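Side-chain contacts in thermosome subunit (Methanococcoides burtonii, PDB 3AQ1), which probably binds and hydrolyses ATP to help unfolded proteins fold, as group II chaperonins of the TCP-1 family do: residues Asp99-Leu104 / Leu127-Val132; Ala111-Gly114 / Tyr120-Lys123; Leu191-Pro196 / Glu232-Ser237; Gly55-Lys60 / Asn457-Ala462; Glu87-Ile92 / Arg450-Ala455. All coordinates share one frame; numbering follows the deposited sequence.

Interaction 1: residues Asp99-Leu104 / Leu127-Val132; sequences DDEAAL and LTVKAV
With chi1 at 168°, Val129 sets CG1 opposite its own backbone N and CG2 opposite its carbonyl carbon, and both methyls face the first turn of the helix that starts at Glu101. Leu104 answers with chi1 -74°, which carries CG to the side away from its carbonyl carbon and leaves CB and the carbonyl group facing the valine. CG2 of Val129 therefore lies against the root of the leucine rather than its branches: it is 3.6 Å from Leu104 C and 3.8 Å from Leu104 CB. The other methyl, CG1 of Val129, comes within 4.1 Å of Leu104 CB and also meets the aliphatic part of Glu101, whose CG is 4.2 Å from that CG1. The extended chain of Glu101 runs on past the valine, and its carboxylate forms a salt bridge with Arg133. These are the helices 101-109 and 121-132 of what corresponds to the intermediate domain of a group II chaperonin, and the long helix 332-355 packs on both, taking Leu104 on Ile353 and Thr128 on Leu342 and Ala345. Asp100 occupies the N-cap position of the first helix, and its carbonyl O accepts the N-H of Leu104 at 3.0 Å between Asp100 O and Leu104 N. Trimming Val129 to an alanine here would remove both methyls and would probably open a gap against Leu104 and the CG of Glu101. Val129 also rests on Ile105, one residue further along the first helix, where the apolar seam continues.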
# COMPACT_ATOMS: atom_id res chain seq x y z
N ASP A 99 3.23 16.94 -0.84
CA ASP A 99 2.65 18.26 -0.68
C ASP A 99 1.60 18.58 -1.71
O ASP A 99 0.68 19.34 -1.42
CB ASP A 99 3.73 19.34 -0.73
CG ASP A 99 4.48 19.48 0.58
OD1 ASP A 99 3.92 19.10 1.65
OD2 ASP A 99 5.61 19.98 0.55
N ASP A 100 1.74 18.01 -2.90
CA ASP A 100 0.79 18.26 -3.98
C ASP A 100 -0.55 17.60 -3.65
O ASP A 100 -0.85 16.50 -4.09
CB ASP A 100 1.35 17.79 -5.33
CG ASP A 100 0.56 18.33 -6.52
OD1 ASP A 100 -0.56 18.86 -6.30
OD2 ASP A 100 1.06 18.23 -7.66
N GLU A 101 -1.34 18.29 -2.84
CA GLU A 101 -2.52 17.71 -2.22
C GLU A 101 -3.66 17.43 -3.21
O GLU A 101 -4.25 16.36 -3.18
CB GLU A 101 -3.01 18.62 -1.10
CG GLU A 101 -4.15 18.04 -0.30
CD GLU A 101 -4.64 18.99 0.79
OE1 GLU A 101 -5.81 19.41 0.70
OE2 GLU A 101 -3.84 19.32 1.71
N ALA A 102 -3.96 18.39 -4.06
CA ALA A 102 -5.03 18.20 -5.03
C ALA A 102 -4.76 16.96 -5.89
O ALA A 102 -5.70 16.24 -6.28
CB ALA A 102 -5.18 19.43 -5.90
N ALA A 103 -3.49 16.70 -6.18
CA ALA A 103 -3.11 15.58 -7.02
C ALA A 103 -3.15 14.28 -6.23
O ALA A 103 -3.53 13.23 -6.77
CB ALA A 103 -1.74 15.79 -7.63
N LEU A 104 -2.75 14.35 -4.96
CA LEU A 104 -2.86 13.20 -4.07
C LEU A 104 -4.32 12.79 -3.89
O LEU A 104 -4.65 11.61 -3.89
CB LEU A 104 -2.25 13.51 -2.71
CG LEU A 104 -0.73 13.56 -2.62
CD1 LEU A 104 -0.30 14.13 -1.26
CD2 LEU A 104 -0.17 12.17 -2.84
N LEU A 127 -9.82 11.93 3.42
CA LEU A 127 -9.45 11.17 4.59
C LEU A 127 -8.19 10.36 4.30
O LEU A 127 -7.26 10.34 5.10
CB LEU A 127 -10.62 10.27 5.02
CG LEU A 127 -10.45 9.43 6.27
CD1 LEU A 127 -9.92 10.31 7.37
CD2 LEU A 127 -11.78 8.82 6.65
N THR A 128 -8.16 9.69 3.14
CA THR A 128 -6.98 8.96 2.72
C THR A 128 -5.71 9.81 2.75
O THR A 128 -4.68 9.40 3.28
CB THR A 128 -7.10 8.45 1.29
OG1 THR A 128 -8.21 7.56 1.19
CG2 THR A 128 -5.84 7.71 0.93
N VAL A 129 -5.79 11.00 2.17
CA VAL A 129 -4.63 11.87 2.00
C VAL A 129 -4.12 12.41 3.35
O VAL A 129 -2.92 12.50 3.58
CB VAL A 129 -4.94 12.99 0.97
CG1 VAL A 129 -3.88 14.08 0.99
CG2 VAL A 129 -5.06 12.41 -0.42
N LYS A 130 -5.05 12.73 4.23
CA LYS A 130 -4.73 13.25 5.55
C LYS A 130 -4.07 12.18 6.44
O LYS A 130 -3.23 12.50 7.28
CB LYS A 130 -5.99 13.79 6.18
CG LYS A 130 -5.85 14.29 7.59
CD LYS A 130 -7.13 14.97 8.02
CE LYS A 130 -7.09 15.42 9.47
NZ LYS A 130 -8.42 15.96 9.89
N ALA A 131 -4.48 10.93 6.27
CA ALA A 131 -3.92 9.81 7.01
C ALA A 131 -2.53 9.49 6.50
O ALA A 131 -1.57 9.43 7.27
CB ALA A 131 -4.82 8.59 6.87
N VAL A 132 -2.42 9.29 5.18
CA VAL A 132 -1.14 8.99 4.56
C VAL A 132 -0.13 10.08 4.85
O VAL A 132 0.95 9.81 5.35
CB VAL A 132 -1.27 8.78 3.05
CG1 VAL A 132 0.08 8.94 2.38
CG2 VAL A 132 -1.82 7.40 2.78

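Interaction 2: residues Ala111-Gly114 / Tyr120-Lys123; sequences AITG and YKEK
The long side chain of Lys121 reaches back over the carbonyl group of Ile112 to the methyl of Thr113. Its CG stands opposite the backbone N (chi1 173°), and a bend at chi2, 137°, swings the rest of the chain toward the loop. The methylene CD of Lys121 then passes 3.5 Å from the carbonyl O of Ile112, while the ammonium end goes further: Lys121 NZ is 3.9 Å from CG2 of Thr113 and holds a weak hydrogen bond to the carbonyl O of Gly109, at the end of the preceding helix. At Thr113 a chi1 of 38° tucks OG1 between the backbone N and the carbonyl carbon and presents the methyl CG2 to the lysine, the two side chains lying alongside each other and pointing the same way. Ile112 makes the buried half of the contact. Its CG2 approaches the backbone of the other segment, 4.3 Å from the CA of Lys121, and its side chain also packs on Leu124 and Ser125 one turn further along. The isoleucine thus lies against the first turns of helix 121-132, just after the N-cap residue Tyr120, whose ring turns to Val334 and Leu338 of helix 332-355. The whole is a helix-loop-helix unit in which the loop after helix 101-109 folds back on the helix it leads into, within what corresponds to the intermediate domain of the chaperonin.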
# COMPACT_ATOMS: atom_id res chain seq x y z
N ALA A 111 -8.84 4.89 -6.61
CA ALA A 111 -9.01 3.59 -5.94
C ALA A 111 -10.41 3.41 -5.34
O ALA A 111 -10.74 2.36 -4.80
CB ALA A 111 -7.93 3.38 -4.86
N ILE A 112 -11.23 4.44 -5.50
CA ILE A 112 -12.52 4.51 -4.84
C ILE A 112 -13.62 4.60 -5.88
O ILE A 112 -13.97 5.69 -6.34
CB ILE A 112 -12.57 5.77 -3.92
CG1 ILE A 112 -11.34 5.82 -3.00
CG2 ILE A 112 -13.88 5.84 -3.14
CD1 ILE A 112 -11.32 7.02 -2.05
N THR A 113 -14.17 3.45 -6.25
CA THR A 113 -15.12 3.41 -7.36
C THR A 113 -16.12 2.26 -7.24
O THR A 113 -16.01 1.41 -6.37
CB THR A 113 -14.39 3.34 -8.71
OG1 THR A 113 -13.23 2.50 -8.58
CG2 THR A 113 -13.95 4.74 -9.16
N GLY A 114 -17.11 2.26 -8.13
CA GLY A 114 -18.13 1.23 -8.10
C GLY A 114 -19.47 1.74 -7.59
O GLY A 114 -19.71 2.95 -7.54
N TYR A 120 -19.41 9.19 -1.68
CA TYR A 120 -18.33 9.12 -0.71
C TYR A 120 -16.96 9.48 -1.29
O TYR A 120 -15.98 9.59 -0.56
CB TYR A 120 -18.25 7.69 -0.15
CG TYR A 120 -19.49 7.22 0.57
CD1 TYR A 120 -19.84 7.74 1.81
CD2 TYR A 120 -20.29 6.22 0.02
CE1 TYR A 120 -20.97 7.31 2.48
CE2 TYR A 120 -21.44 5.77 0.68
CZ TYR A 120 -21.77 6.32 1.92
OH TYR A 120 -22.89 5.89 2.59
N LYS A 121 -16.88 9.65 -2.60
CA LYS A 121 -15.58 9.77 -3.27
C LYS A 121 -14.74 10.97 -2.80
O LYS A 121 -13.57 10.83 -2.45
CB LYS A 121 -15.78 9.77 -4.80
CG LYS A 121 -14.54 10.04 -5.62
CD LYS A 121 -14.49 9.09 -6.80
CE LYS A 121 -13.62 9.62 -7.91
NZ LYS A 121 -13.37 8.56 -8.93
N GLU A 122 -15.33 12.16 -2.75
CA GLU A 122 -14.60 13.34 -2.29
C GLU A 122 -14.08 13.18 -0.86
O GLU A 122 -12.89 13.38 -0.60
CB GLU A 122 -15.47 14.59 -2.38
CG GLU A 122 -15.91 14.95 -3.79
CD GLU A 122 -17.09 14.12 -4.30
OE1 GLU A 122 -17.82 13.50 -3.49
OE2 GLU A 122 -17.30 14.10 -5.54
N LYS A 123 -14.97 12.83 0.06
CA LYS A 123 -14.64 12.76 1.49
C LYS A 123 -13.68 11.63 1.84
O LYS A 123 -12.80 11.81 2.69
CB LYS A 123 -15.90 12.67 2.35
CG LYS A 123 -16.72 13.96 2.47
CD LYS A 123 -18.12 13.67 3.01
CE LYS A 123 -19.05 14.89 2.98
NZ LYS A 123 -20.46 14.50 3.32

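Interaction 3: residues Leu191-Pro196 / Glu232-Ser237; sequences LLLSCP and EKVIAS
Val234 is the first residue of 232-237 to meet the strand, and its two methyls divide between two leucines. CG1 of Val234 touches CD2 of Leu191 at 3.9 Å, whereas CG2 of Val234 meets CD1 of Leu193 at 4.1 Å; a chi1 of 172° turns the fork so that each branch faces one of these alternate strand residues, whose side chains emerge on the same face. Val242 of the neighbouring strand packs against both Val234 and Leu193. Three residues on, Ser237 folds back over the end of the same turn. With chi1 at 68° its OG donates to the carbonyl O of Val234, 2.8 Å from Ser237 OG to Val234 O, in the carbonyl plane with a C=O...OG angle of 160°. That oxygen is gripped a second time, by Ser237 N at 3.1 Å from Val234 O, and Ser237 OG in turn bonds with the backbone N of Ala239. CD2 of Leu191 lies 3.8 Å from this hydroxyl and closes it in from the strand side. With an alanine in place of Ser237, Val234 O would probably keep a single donor and Ala239 N would lose its mate. Strand 184-193 runs parallel to 241-244, and helix 226-235 packs on them between the two in the chain; this is a beta-alpha-beta crossover, interrupted by a long excursion, in what corresponds to the apical domain.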
# COMPACT_ATOMS: atom_id res chain seq x y z
N LEU A 191 3.19 -4.05 29.28
CA LEU A 191 3.62 -5.44 29.19
C LEU A 191 2.70 -6.18 28.21
O LEU A 191 1.48 -6.11 28.34
CB LEU A 191 3.58 -6.09 30.58
CG LEU A 191 3.98 -7.56 30.74
CD1 LEU A 191 5.47 -7.73 30.58
CD2 LEU A 191 3.52 -8.11 32.08
N LEU A 192 3.27 -6.86 27.22
CA LEU A 192 2.46 -7.66 26.28
C LEU A 192 2.62 -9.15 26.57
O LEU A 192 3.74 -9.66 26.60
CB LEU A 192 2.83 -7.34 24.82
CG LEU A 192 2.82 -5.83 24.54
CD1 LEU A 192 3.32 -5.50 23.15
CD2 LEU A 192 1.44 -5.29 24.74
N LEU A 193 1.50 -9.84 26.79
CA LEU A 193 1.52 -11.29 27.03
C LEU A 193 0.78 -12.03 25.94
O LEU A 193 -0.37 -11.73 25.65
CB LEU A 193 0.87 -11.64 28.37
CG LEU A 193 1.38 -10.95 29.65
CD1 LEU A 193 0.69 -11.50 30.90
CD2 LEU A 193 2.87 -11.09 29.77
N SER A 194 1.44 -13.00 25.32
CA SER A 194 0.75 -13.91 24.40
C SER A 194 0.33 -15.15 25.18
O SER A 194 -0.49 -15.93 24.72
CB SER A 194 1.66 -14.29 23.24
OG SER A 194 2.77 -15.05 23.70
N CYS A 195 0.90 -15.32 26.36
CA CYS A 195 0.50 -16.42 27.22
C CYS A 195 -0.66 -16.02 28.12
O CYS A 195 -0.84 -14.85 28.43
CB CYS A 195 1.68 -16.91 28.07
SG CYS A 195 2.33 -15.72 29.22
N PRO A 196 -1.45 -17.01 28.55
CA PRO A 196 -2.56 -16.77 29.47
C PRO A 196 -2.02 -16.50 30.86
O PRO A 196 -0.95 -17.00 31.20
CB PRO A 196 -3.32 -18.11 29.49
CG PRO A 196 -2.68 -18.97 28.44
CD PRO A 196 -1.29 -18.45 28.27
N GLU A 232 1.63 -12.20 40.81
CA GLU A 232 2.80 -11.48 41.31
C GLU A 232 3.92 -11.34 40.27
O GLU A 232 4.64 -10.33 40.24
CB GLU A 232 3.32 -12.11 42.60
CG GLU A 232 4.45 -11.32 43.23
CD GLU A 232 4.01 -9.95 43.69
OE1 GLU A 232 2.80 -9.77 43.98
OE2 GLU A 232 4.88 -9.04 43.78
N LYS A 233 4.06 -12.33 39.40
CA LYS A 233 5.05 -12.25 38.34
C LYS A 233 4.71 -11.13 37.34
O LYS A 233 5.59 -10.49 36.79
CB LYS A 233 5.22 -13.60 37.64
CG LYS A 233 5.55 -14.75 38.59
CD LYS A 233 5.71 -16.07 37.85
CE LYS A 233 6.24 -17.16 38.75
NZ LYS A 233 6.12 -18.49 38.09
N VAL A 234 3.41 -10.89 37.11
CA VAL A 234 2.99 -9.78 36.28
C VAL A 234 3.20 -8.47 37.03
O VAL A 234 3.74 -7.50 36.49
CB VAL A 234 1.50 -9.88 35.84
CG1 VAL A 234 1.07 -8.61 35.13
CG2 VAL A 234 1.27 -11.09 34.93
N ILE A 235 2.78 -8.44 38.30
CA ILE A 235 2.90 -7.22 39.09
C ILE A 235 4.36 -6.77 39.21
O ILE A 235 4.65 -5.59 39.12
CB ILE A 235 2.32 -7.40 40.50
CG1 ILE A 235 0.90 -7.95 40.44
CG2 ILE A 235 2.35 -6.08 41.23
CD1 ILE A 235 -0.01 -7.42 41.52
N ALA A 236 5.25 -7.74 39.38
CA ALA A 236 6.67 -7.50 39.55
C ALA A 236 7.42 -6.99 38.31
O ALA A 236 8.60 -6.65 38.38
CB ALA A 236 7.35 -8.76 40.08
N SER A 237 6.74 -6.93 37.17
CA SER A 237 7.38 -6.47 35.94
C SER A 237 7.62 -4.97 35.98
O SER A 237 8.43 -4.47 35.23
CB SER A 237 6.51 -6.80 34.72
OG SER A 237 5.31 -6.04 34.73

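Interaction 4: residues Gly55-Lys60 / Asn457-Ala462; sequences GELLSK and NAAMEA
Helices 45-65 and 449-467 come nearest here at Leu57 and Met460, whose CA atoms are 7.6 Å apart. One side chain spans the gap. Leu57 places CG opposite its carbonyl carbon (chi1 -73°) and, with chi2 at 170°, stretches CD1 straight out toward the partner helix. That methyl settles over the backbone between two residues: it lies 4.2 Å from the carbonyl carbon of Ala459 and equally far from the N of Met460, while CB of Ala459, again 4.2 Å from Leu57 CD1, flanks it. Met460 contributes its backbone, because its side chain leaves the other way to pack on Arg79 and Ala82 of helix 71-92. Leu57 also rests on Phe391 of helix 383-394 and on Thr463, and Ala459 also packs on Leu53 and Ser54, one turn earlier in helix 45-65, in a helical core that corresponds to the equatorial domain. A charged pair nearby, Lys60 NZ with Glu56 OE2 at 2.8 Å, is a salt bridge along helix 45-65 itself and does not reach across. What joins the two segments is thus a methyl against a helix backbone and an alanine: the contact rests on apolar shape, with no directional bond between the segments to fix how the helices are turned against each other.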
# COMPACT_ATOMS: atom_id res chain seq x y z
N GLY A 55 5.26 -12.41 -24.29
CA GLY A 55 4.90 -13.13 -25.50
C GLY A 55 5.36 -12.43 -26.77
O GLY A 55 5.96 -13.03 -27.66
N GLU A 56 5.10 -11.14 -26.83
CA GLU A 56 5.47 -10.32 -27.96
C GLU A 56 6.97 -10.27 -28.16
O GLU A 56 7.46 -10.32 -29.29
CB GLU A 56 4.94 -8.91 -27.74
CG GLU A 56 4.68 -8.17 -29.02
CD GLU A 56 3.78 -8.96 -29.93
OE1 GLU A 56 2.92 -9.73 -29.41
OE2 GLU A 56 3.94 -8.82 -31.16
N LEU A 57 7.72 -10.14 -27.07
CA LEU A 57 9.16 -10.08 -27.15
C LEU A 57 9.70 -11.40 -27.66
O LEU A 57 10.59 -11.43 -28.52
CB LEU A 57 9.77 -9.74 -25.79
CG LEU A 57 9.58 -8.29 -25.34
CD1 LEU A 57 9.99 -8.07 -23.88
CD2 LEU A 57 10.31 -7.35 -26.27
N LEU A 58 9.14 -12.50 -27.13
CA LEU A 58 9.55 -13.84 -27.55
C LEU A 58 9.37 -14.05 -29.02
O LEU A 58 10.32 -14.38 -29.72
CB LEU A 58 8.78 -14.92 -26.82
CG LEU A 58 9.57 -15.55 -25.69
CD1 LEU A 58 8.69 -16.56 -24.95
CD2 LEU A 58 10.84 -16.18 -26.21
N SER A 59 8.14 -13.89 -29.48
CA SER A 59 7.82 -14.17 -30.86
C SER A 59 8.69 -13.31 -31.78
O SER A 59 9.19 -13.79 -32.80
CB SER A 59 6.32 -13.98 -31.14
OG SER A 59 6.06 -12.76 -31.82
N LYS A 60 8.90 -12.06 -31.40
CA LYS A 60 9.79 -11.21 -32.18
C LYS A 60 11.23 -11.72 -32.13
O LYS A 60 11.98 -11.55 -33.09
CB LYS A 60 9.69 -9.73 -31.78
CG LYS A 60 8.43 -9.04 -32.33
CD LYS A 60 8.57 -7.53 -32.33
CE LYS A 60 7.35 -6.87 -32.95
NZ LYS A 60 6.11 -7.45 -32.38
N ASN A 457 10.55 -4.81 -16.84
CA ASN A 457 11.72 -5.61 -16.46
C ASN A 457 11.41 -7.12 -16.33
O ASN A 457 12.24 -7.96 -16.67
CB ASN A 457 12.38 -5.07 -15.18
CG ASN A 457 12.98 -3.67 -15.36
OD1 ASN A 457 13.14 -3.18 -16.49
ND2 ASN A 457 13.31 -3.03 -14.24
N ALA A 458 10.22 -7.46 -15.86
CA ALA A 458 9.88 -8.86 -15.73
C ALA A 458 9.67 -9.51 -17.10
O ALA A 458 10.12 -10.62 -17.35
CB ALA A 458 8.65 -9.05 -14.82
N ALA A 459 8.99 -8.80 -18.00
CA ALA A 459 8.80 -9.32 -19.34
C ALA A 459 10.16 -9.58 -19.97
O ALA A 459 10.40 -10.63 -20.54
CB ALA A 459 7.99 -8.36 -20.17
N MET A 460 11.04 -8.60 -19.86
CA MET A 460 12.39 -8.74 -20.38
C MET A 460 13.17 -9.91 -19.74
O MET A 460 13.73 -10.74 -20.44
CB MET A 460 13.14 -7.41 -20.24
CG MET A 460 14.57 -7.44 -20.74
SD MET A 460 15.66 -8.13 -19.50
CE MET A 460 15.93 -6.68 -18.48
N GLU A 461 13.19 -9.98 -18.41
CA GLU A 461 13.89 -11.06 -17.69
C GLU A 461 13.35 -12.45 -18.00
O GLU A 461 14.11 -13.42 -18.01
CB GLU A 461 13.85 -10.83 -16.18
CG GLU A 461 14.66 -9.64 -15.68
CD GLU A 461 16.14 -9.79 -15.90
OE1 GLU A 461 16.57 -10.88 -16.34
OE2 GLU A 461 16.87 -8.82 -15.64
N ALA A 462 12.05 -12.54 -18.21
CA ALA A 462 11.41 -13.81 -18.52
C ALA A 462 11.75 -14.26 -19.93
O ALA A 462 11.95 -15.44 -20.19
CB ALA A 462 9.91 -13.69 -18.36

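Interaction 5: residues Glu87-Ile92 / Arg450-Ala455; sequences EILETI and RIKTQA
Leu89 and Thr453 form the closer part of this contact, methyl against methyl: CD1 of Leu89 is 3.5 Å from CG2 of Thr453, and the two side chains approach at a slant. The conformation of the threonine accounts for it. A chi1 of 64° puts OG1 between the backbone N and the carbonyl carbon, from where Thr453 OG1 makes a weak hydrogen bond, 3.4 Å, to the carbonyl O of Arg450, and this leaves CG2 to be offered to the leucine. On its other branch Leu89 packs more loosely, CD2 lying 4.4 Å from CG of Lys452. Here the lysine lends only the root of its chain; successive bends at chi2 and chi3, 58° and 73°, fold the remainder away, and its NZ ends between Glu447 and Glu366 in two salt bridges. The ammonium group of this largely buried lysine is thereby balanced by two carboxylates, which would probably favour its charged form. Toward solvent the character changes again: Glu90, next to the leucine, is exposed and pairs with Lys357. The contact itself is apolar, and the charged groups near it find their partners in other parts of the chain. Leu449, at the start of the second helix, packs on both Leu89 and Glu90 and extends the contact. Helices 71-92 and 449-467, from distant parts of the sequence, here lie side by side in the helical bundle that corresponds to the chaperonin's equatorial domain.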
# COMPACT_ATOMS: atom_id res chain seq x y z
N GLU A 87 15.03 4.92 -18.13
CA GLU A 87 15.47 6.30 -18.31
C GLU A 87 14.39 7.15 -18.95
O GLU A 87 14.10 8.25 -18.51
CB GLU A 87 16.71 6.37 -19.20
CG GLU A 87 17.96 5.71 -18.66
CD GLU A 87 19.11 5.87 -19.63
OE1 GLU A 87 19.26 7.00 -20.17
OE2 GLU A 87 19.84 4.88 -19.87
N ILE A 88 13.81 6.63 -20.03
CA ILE A 88 12.76 7.35 -20.72
C ILE A 88 11.54 7.60 -19.82
O ILE A 88 10.92 8.66 -19.90
CB ILE A 88 12.31 6.62 -21.98
CG1 ILE A 88 13.48 6.50 -22.96
CG2 ILE A 88 11.16 7.35 -22.64
CD1 ILE A 88 13.10 5.88 -24.28
N LEU A 89 11.20 6.64 -18.97
CA LEU A 89 10.09 6.81 -18.05
C LEU A 89 10.32 7.95 -17.08
O LEU A 89 9.46 8.82 -16.93
CB LEU A 89 9.81 5.52 -17.27
CG LEU A 89 8.91 4.50 -17.96
CD1 LEU A 89 9.06 3.13 -17.32
CD2 LEU A 89 7.46 4.96 -17.95
N GLU A 90 11.48 7.96 -16.43
CA GLU A 90 11.80 9.00 -15.45
C GLU A 90 11.70 10.38 -16.07
O GLU A 90 11.55 11.38 -15.37
CB GLU A 90 13.20 8.80 -14.87
CG GLU A 90 13.24 8.94 -13.37
CD GLU A 90 13.65 7.66 -12.69
OE1 GLU A 90 14.64 7.04 -13.15
OE2 GLU A 90 13.00 7.26 -11.69
N THR A 91 11.76 10.42 -17.40
CA THR A 91 11.68 11.65 -18.16
C THR A 91 10.24 12.05 -18.48
O THR A 91 9.94 13.23 -18.58
CB THR A 91 12.52 11.56 -19.46
OG1 THR A 91 13.89 11.89 -19.18
CG2 THR A 91 11.98 12.50 -20.55
N ILE A 92 9.34 11.08 -18.63
CA ILE A 92 7.96 11.36 -19.03
C ILE A 92 6.92 11.18 -17.92
O ILE A 92 5.71 11.27 -18.17
CB ILE A 92 7.53 10.50 -20.22
CG1 ILE A 92 7.14 9.10 -19.75
CG2 ILE A 92 8.65 10.41 -21.23
CD1 ILE A 92 6.37 8.31 -20.77
N ARG A 450 6.32 2.26 -10.23
CA ARG A 450 6.96 0.99 -9.88
C ARG A 450 6.32 -0.22 -10.58
O ARG A 450 7.01 -1.16 -10.96
CB ARG A 450 7.05 0.79 -8.36
CG ARG A 450 5.82 0.17 -7.71
CD ARG A 450 6.05 -0.09 -6.22
NE ARG A 450 6.78 1.00 -5.59
CZ ARG A 450 6.69 1.32 -4.31
NH1 ARG A 450 5.90 0.62 -3.51
NH2 ARG A 450 7.39 2.33 -3.82
N ILE A 451 5.01 -0.20 -10.76
CA ILE A 451 4.35 -1.28 -11.47
C ILE A 451 4.78 -1.26 -12.94
O ILE A 451 5.16 -2.29 -13.50
CB ILE A 451 2.82 -1.20 -11.36
CG1 ILE A 451 2.37 -1.59 -9.95
CG2 ILE A 451 2.16 -2.09 -12.40
CD1 ILE A 451 2.95 -2.91 -9.46
N LYS A 452 4.74 -0.09 -13.56
CA LYS A 452 5.11 -0.01 -14.95
C LYS A 452 6.54 -0.54 -15.20
O LYS A 452 6.77 -1.26 -16.17
CB LYS A 452 4.92 1.41 -15.48
CG LYS A 452 4.91 1.49 -16.98
CD LYS A 452 3.79 0.60 -17.57
CE LYS A 452 2.41 1.20 -17.33
NZ LYS A 452 1.34 0.35 -17.94
N THR A 453 7.50 -0.20 -14.33
CA THR A 453 8.88 -0.65 -14.53
C THR A 453 9.07 -2.09 -14.11
O THR A 453 9.90 -2.79 -14.66
CB THR A 453 9.94 0.21 -13.80
OG1 THR A 453 9.77 0.13 -12.38
CG2 THR A 453 9.88 1.65 -14.26
N GLN A 454 8.31 -2.55 -13.12
CA GLN A 454 8.42 -3.94 -12.72
C GLN A 454 7.92 -4.83 -13.86
O GLN A 454 8.55 -5.85 -14.17
CB GLN A 454 7.66 -4.21 -11.43
CG GLN A 454 8.56 -4.56 -10.25
CD GLN A 454 7.93 -4.21 -8.90
OE1 GLN A 454 8.46 -3.38 -8.15
NE2 GLN A 454 6.79 -4.84 -8.59
N ALA A 455 6.81 -4.45 -14.48
CA ALA A 455 6.26 -5.25 -15.56
C ALA A 455 7.21 -5.31 -16.76
O ALA A 455 7.46 -6.37 -17.30
CB ALA A 455 4.90 -4.74 -15.97

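The five contacts follow the three-part build of a group II chaperonin subunit. Interactions 4 and 5, with centres 16 Å apart, share helix 449-467, which packs against the successive helices 45-65 and 71-92; each ties an early part of the chain to its end, and the other three interactions lie between in sequence. Interactions 1 and 2, with centres 14 Å apart, have a helix in common, 121-132, and interaction 2 lies within the chain segment between the two halves of interaction 1. Interaction 3 comes next along the chain, where helix 226-235 packs on the mixed sheet; its centre is about 57 Å from that of interaction 4. The chain thus leaves the equatorial bundle, builds the other two parts and returns, consistent with domains able to move on one another.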